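HepC.19480.a.B1 (Helicobacter pylori, PDB 6MTZ) is of unknown function but is probably a phosphoesterase of the DHH/DHHA1 family. Local coordinates at residues E169-E183 and A213-K225. Numbering follows the deposited sequence.
Sequences ELGKVCMRMITQSSE and APVAYDNDLFRLK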
loop_
_atom_site.group_PDB
_atom_site.type_symbol
_atom_site.label_atom_id
_atom_site.label_comp_id
_atom_site.label_asym_id
_atom_site.label_seq_id
_atom_site.Cartn_x
_atom_site.Cartn_y
_atom_site.Cartn_z
ATOM N N GLU A 169 7.243 -21.396 11.786
ATOM C CA GLU A 169 5.799 -21.445 12.040
ATOM C C GLU A 169 5.229 -20.062 12.344
ATOM O O GLU A 169 4.155 -19.706 11.846
ATOM C CB GLU A 169 5.492 -22.418 13.177
ATOM C CG GLU A 169 5.858 -23.874 12.851
ATOM C CD GLU A 169 4.989 -24.463 11.759
ATOM O OE1 GLU A 169 5.359 -25.518 11.214
ATOM O OE2 GLU A 169 3.937 -23.869 11.438
ATOM N N LEU A 170 5.936 -19.261 13.145
ATOM C CA LEU A 170 5.500 -17.882 13.385
ATOM C C LEU A 170 5.479 -17.055 12.099
ATOM O O LEU A 170 4.596 -16.212 11.913
ATOM C CB LEU A 170 6.407 -17.230 14.422
ATOM C CG LEU A 170 6.176 -15.749 14.748
ATOM C CD1 LEU A 170 4.823 -15.541 15.442
ATOM C CD2 LEU A 170 7.320 -15.251 15.636
ATOM N N GLY A 171 6.444 -17.278 11.197
ATOM C CA GLY A 171 6.440 -16.556 9.925
ATOM C C GLY A 171 5.218 -16.839 9.063
ATOM O O GLY A 171 4.736 -15.956 8.344
ATOM N N LYS A 172 4.699 -18.067 9.108
ATOM C CA LYS A 172 3.474 -18.349 8.363
ATOM C C LYS A 172 2.315 -17.511 8.891
ATOM O O LYS A 172 1.511 -16.977 8.113
ATOM C CB LYS A 172 3.162 -19.847 8.431
ATOM C CG LYS A 172 4.046 -20.686 7.485
ATOM C CD LYS A 172 4.195 -22.145 7.918
ATOM C CE LYS A 172 2.879 -22.810 8.234
ATOM N NZ LYS A 172 3.050 -24.294 8.457
ATOM N N VAL A 173 2.239 -17.350 10.216
ATOM C CA VAL A 173 1.225 -16.480 10.797
ATOM C C VAL A 173 1.401 -15.053 10.296
ATOM O O VAL A 173 0.421 -14.369 9.963
ATOM C CB VAL A 173 1.271 -16.545 12.336
ATOM C CG1 VAL A 173 0.230 -15.583 12.933
ATOM C CG2 VAL A 173 1.009 -17.954 12.819
ATOM N N CYS A 174 2.655 -14.589 10.203
ATOM C CA CYS A 174 2.904 -13.220 9.762
ATOM C C CYS A 174 2.573 -13.042 8.285
ATOM O O CYS A 174 2.060 -11.995 7.884
ATOM C CB CYS A 174 4.353 -12.827 10.039
ATOM S SG CYS A 174 4.745 -12.652 11.787
ATOM N N MET A 175 2.857 -14.049 7.462
ATOM C CA MET A 175 2.532 -13.966 6.045
ATOM C C MET A 175 1.028 -13.792 5.843
ATOM O O MET A 175 0.576 -12.896 5.116
ATOM C CB MET A 175 3.042 -15.224 5.345
ATOM C CG MET A 175 3.039 -15.189 3.845
ATOM S SD MET A 175 3.878 -16.686 3.225
ATOM C CE MET A 175 2.634 -17.942 3.496
ATOM N N ARG A 176 0.232 -14.645 6.484
ATOM C CA ARG A 176 -1.214 -14.457 6.436
ATOM C C ARG A 176 -1.616 -13.113 7.044
ATOM O O ARG A 176 -2.548 -12.465 6.563
ATOM C CB ARG A 176 -1.917 -15.610 7.150
ATOM C CG ARG A 176 -3.447 -15.466 7.264
ATOM C CD ARG A 176 -4.079 -16.798 7.676
ATOM N NE ARG A 176 -3.307 -17.355 8.779
ATOM C CZ ARG A 176 -3.535 -17.081 10.059
ATOM N NH1 ARG A 176 -4.547 -16.288 10.390
ATOM N NH2 ARG A 176 -2.758 -17.608 11.002
ATOM N N MET A 177 -0.934 -12.681 8.114
ATOM C CA MET A 177 -1.273 -11.387 8.705
ATOM C C MET A 177 -1.181 -10.269 7.672
ATOM O O MET A 177 -2.055 -9.391 7.610
ATOM C CB MET A 177 -0.363 -11.076 9.892
ATOM C CG MET A 177 -0.621 -9.682 10.528
ATOM S SD MET A 177 0.216 -8.280 9.748
ATOM C CE MET A 177 1.875 -8.527 10.391
ATOM N N ILE A 178 -0.129 -10.283 6.850
ATOM C CA ILE A 178 0.058 -9.213 5.876
ATOM C C ILE A 178 -1.011 -9.288 4.794
ATOM O O ILE A 178 -1.534 -8.260 4.345
ATOM C CB ILE A 178 1.481 -9.278 5.286
ATOM C CG1 ILE A 178 2.483 -8.883 6.347
ATOM C CG2 ILE A 178 1.612 -8.360 4.064
ATOM C CD1 ILE A 178 2.339 -7.406 6.780
ATOM N N THR A 179 -1.355 -10.503 4.361
ATOM C CA THR A 179 -2.353 -10.672 3.306
ATOM C C THR A 179 -3.722 -10.175 3.753
ATOM O O THR A 179 -4.481 -9.615 2.954
ATOM C CB THR A 179 -2.444 -12.148 2.901
ATOM O OG1 THR A 179 -1.202 -12.591 2.336
ATOM C CG2 THR A 179 -3.554 -12.353 1.904
ATOM N N GLN A 180 -4.059 -10.375 5.023
ATOM C CA GLN A 180 -5.412 -10.168 5.509
ATOM C C GLN A 180 -5.590 -8.849 6.235
ATOM O O GLN A 180 -6.702 -8.555 6.684
ATOM C CB GLN A 180 -5.818 -11.325 6.427
ATOM C CG GLN A 180 -6.036 -12.634 5.655
ATOM C CD GLN A 180 -6.500 -13.801 6.548
ATOM O OE1 GLN A 180 -6.426 -13.748 7.780
ATOM N NE2 GLN A 180 -6.956 -14.855 5.925
ATOM N N SER A 181 -4.536 -8.047 6.374
ATOM C CA SER A 181 -4.672 -6.742 7.025
ATOM C C SER A 181 -5.045 -5.685 5.982
ATOM O O SER A 181 -4.326 -4.723 5.734
ATOM C CB SER A 181 -3.402 -6.379 7.798
ATOM O OG SER A 181 -2.215 -6.472 6.993
ATOM N N SER A 182 -6.214 -5.887 5.371
ATOM C CA SER A 182 -6.707 -5.058 4.282
ATOM C C SER A 182 -7.762 -4.057 4.745
ATOM O O SER A 182 -8.493 -3.513 3.908
ATOM C CB SER A 182 -7.268 -5.946 3.172
ATOM O OG SER A 182 -6.368 -7.008 2.869
ATOM N N GLU A 183 -7.852 -3.807 6.057
ATOM C CA GLU A 183 -8.858 -2.897 6.598
ATOM C C GLU A 183 -8.665 -1.447 6.160
ATOM O O GLU A 183 -9.618 -0.675 6.231
ATOM C CB GLU A 183 -8.869 -2.969 8.132
ATOM C CG GLU A 183 -9.384 -4.297 8.724
ATOM C CD GLU A 183 -8.366 -5.416 8.609
ATOM O OE1 GLU A 183 -7.169 -5.101 8.402
ATOM O OE2 GLU A 183 -8.763 -6.600 8.701
ATOM N N ALA A 213 5.388 -18.933 20.633
ATOM C CA ALA A 213 5.230 -17.724 19.823
ATOM C C ALA A 213 4.230 -17.847 18.670
ATOM O O ALA A 213 3.373 -16.960 18.538
ATOM C CB ALA A 213 6.606 -17.287 19.301
ATOM N N PRO A 214 4.284 -18.866 17.805
ATOM C CA PRO A 214 3.316 -18.904 16.683
ATOM C C PRO A 214 1.859 -18.864 17.132
ATOM O O PRO A 214 1.070 -18.055 16.629
ATOM C CB PRO A 214 3.651 -20.229 15.971
ATOM C CG PRO A 214 5.040 -20.582 16.417
ATOM C CD PRO A 214 5.175 -20.044 17.806
ATOM N N VAL A 215 1.479 -19.723 18.071
ATOM C CA VAL A 215 0.093 -19.759 18.518
ATOM C C VAL A 215 -0.247 -18.514 19.320
ATOM O O VAL A 215 -1.354 -17.979 19.213
ATOM C CB VAL A 215 -0.171 -21.031 19.337
ATOM C CG1 VAL A 215 -1.574 -20.991 19.913
ATOM C CG2 VAL A 215 0.017 -22.266 18.467
ATOM N N ALA A 216 0.684 -18.050 20.155
ATOM C CA ALA A 216 0.413 -16.880 20.980
ATOM C C ALA A 216 0.150 -15.665 20.112
ATOM O O ALA A 216 -0.802 -14.913 20.342
ATOM C CB ALA A 216 1.584 -16.619 21.928
ATOM N N TYR A 217 0.996 -15.447 19.108
ATOM C CA TYR A 217 0.768 -14.328 18.216
ATOM C C TYR A 217 -0.499 -14.549 17.401
ATOM O O TYR A 217 -1.300 -13.625 17.229
ATOM C CB TYR A 217 1.983 -14.119 17.304
ATOM C CG TYR A 217 1.852 -12.928 16.370
ATOM C CD1 TYR A 217 1.819 -11.634 16.873
ATOM C CD2 TYR A 217 1.761 -13.098 14.993
ATOM C CE1 TYR A 217 1.699 -10.539 16.030
ATOM C CE2 TYR A 217 1.651 -12.017 14.143
ATOM C CZ TYR A 217 1.617 -10.732 14.674
ATOM O OH TYR A 217 1.512 -9.637 13.844
ATOM N N ASP A 218 -0.724 -15.779 16.934
ATOM C CA ASP A 218 -1.898 -16.056 16.109
ATOM C C ASP A 218 -3.196 -15.672 16.828
ATOM O O ASP A 218 -4.095 -15.069 16.226
ATOM C CB ASP A 218 -1.911 -17.532 15.715
ATOM C CG ASP A 218 -2.907 -17.840 14.604
ATOM O OD1 ASP A 218 -3.118 -16.976 13.720
ATOM O OD2 ASP A 218 -3.484 -18.949 14.622
ATOM N N ASN A 219 -3.302 -15.994 18.119
ATOM C CA ASN A 219 -4.534 -15.780 18.866
ATOM C C ASN A 219 -4.680 -14.354 19.389
ATOM O O ASN A 219 -5.775 -13.991 19.834
ATOM C CB ASN A 219 -4.620 -16.767 20.033
ATOM C CG ASN A 219 -4.949 -18.165 19.587
ATOM O OD1 ASN A 219 -5.566 -18.358 18.538
ATOM N ND2 ASN A 219 -4.529 -19.156 20.369
ATOM N N ASP A 220 -3.613 -13.549 19.352
ATOM C CA ASP A 220 -3.643 -12.166 19.824
ATOM C C ASP A 220 -3.867 -11.167 18.710
ATOM O O ASP A 220 -4.186 -10.006 18.994
ATOM C CB ASP A 220 -2.317 -11.777 20.516
ATOM C CG ASP A 220 -2.233 -12.243 21.967
ATOM O OD1 ASP A 220 -3.152 -12.936 22.455
ATOM O OD2 ASP A 220 -1.218 -11.914 22.619
ATOM N N LEU A 221 -3.689 -11.588 17.458
ATOM C CA LEU A 221 -3.583 -10.639 16.352
ATOM C C LEU A 221 -4.862 -9.831 16.149
ATOM O O LEU A 221 -4.797 -8.622 15.899
ATOM C CB LEU A 221 -3.226 -11.389 15.069
ATOM C CG LEU A 221 -3.173 -10.540 13.807
ATOM C CD1 LEU A 221 -2.238 -9.351 13.961
ATOM C CD2 LEU A 221 -2.725 -11.405 12.655
ATOM N N PHE A 222 -6.032 -10.484 16.223
ATOM C CA PHE A 222 -7.291 -9.809 15.903
ATOM C C PHE A 222 -7.506 -8.602 16.808
ATOM O O PHE A 222 -7.790 -7.494 16.332
ATOM C CB PHE A 222 -8.467 -10.793 16.017
ATOM C CG PHE A 222 -9.818 -10.202 15.620
ATOM C CD1 PHE A 222 -10.133 -9.980 14.280
ATOM C CD2 PHE A 222 -10.783 -9.919 16.582
ATOM C CE1 PHE A 222 -11.372 -9.461 13.906
ATOM C CE2 PHE A 222 -12.047 -9.396 16.220
ATOM C CZ PHE A 222 -12.335 -9.167 14.883
ATOM N N ARG A 223 -7.331 -8.795 18.118
ATOM C CA ARG A 223 -7.477 -7.694 19.064
ATOM C C ARG A 223 -6.431 -6.620 18.794
ATOM O O ARG A 223 -6.732 -5.421 18.838
ATOM C CB ARG A 223 -7.374 -8.222 20.506
ATOM C CG ARG A 223 -7.602 -7.162 21.586
ATOM C CD ARG A 223 -7.666 -7.736 23.017
ATOM N NE ARG A 223 -7.874 -6.649 23.970
ATOM C CZ ARG A 223 -9.067 -6.236 24.384
ATOM N NH1 ARG A 223 -10.161 -6.853 23.977
ATOM N NH2 ARG A 223 -9.165 -5.209 25.220
ATOM N N LEU A 224 -5.202 -7.035 18.466
ATOM C CA LEU A 224 -4.155 -6.071 18.126
ATOM C C LEU A 224 -4.537 -5.231 16.914
ATOM O O LEU A 224 -4.282 -4.023 16.887
ATOM C CB LEU A 224 -2.823 -6.784 17.859
ATOM C CG LEU A 224 -2.117 -7.439 19.043
ATOM C CD1 LEU A 224 -0.797 -8.089 18.565
ATOM C CD2 LEU A 224 -1.862 -6.411 20.152
ATOM N N LYS A 225 -5.126 -5.857 15.892
ATOM C CA LYS A 225 -5.531 -5.111 14.704
ATOM C C LYS A 225 -6.577 -4.061 15.046
ATOM O O LYS A 225 -6.517 -2.930 14.544
ATOM C CB LYS A 225 -6.073 -6.061 13.631
ATOM C CG LYS A 225 -5.057 -7.085 13.107
ATOM C CD LYS A 225 -5.752 -8.061 12.127
ATOM C CE LYS A 225 -6.273 -7.315 10.891
ATOM N NZ LYS A 225 -6.787 -8.264 9.822
HETATM O O HOH W 1 -4.121 -14.700 12.742
HETATM O O HOH W 2 -4.368 -9.667 9.177
#
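Tyr217 projects from helix 213-225 as a knob into the hole formed by Leu170, Val173, Cys174 and Met177. With CG anti to the backbone N (chi1 -178°), its ring reaches helix 169-180: CD2 lies 3.6 Å from Val173 CG1, while the Leu170 side chain crosses that of Tyr217 at about a right angle, with CD1 against Tyr217 CB. Cys174 SG approaches obliquely, 4.9 Å from the ring centroid, a sulfur-aromatic contact, and the Met177 methyl meets the hydroxyl. That hydroxyl is satisfied by the carbonyl of Leu200. The axes run nearly parallel, 22° apart and 8.4 Å at closest approach, but CA spacing widens from Leu170–Pro214 to Met177–Leu221, then stays level to Ser181–Lys225. Accordingly Pro214 CG sits 3.6 Å from Leu170 N. One turn beyond Tyr217, Leu221 CD2 presses against Met177 CG at a tight 3.5 Å. On the exposed flank, Arg176 NH2 forms a salt bridge with Asp218 OD1 (2.8 Å, 176° at the hydrogen); the guanidinium lies edge-on, nearly perpendicular to the carboxylate, whose oxygen is met from above its plane. A water joins Arg176 NH1 to the same oxygen. At the far end the long Lys225 bridges the gap: NZ donates to Glu183 OE2 in a 2.8 Å salt bridge, on the syn side but tilted out of the carboxylate plane, and also binds Gln180 O weakly and a water held by Met177 O. Helix 190-203 packs on Met177 and Lys225, helix 145-159 on Leu170 and Cys174; this helical bundle lies in the chain between the parallel and mixed sheets.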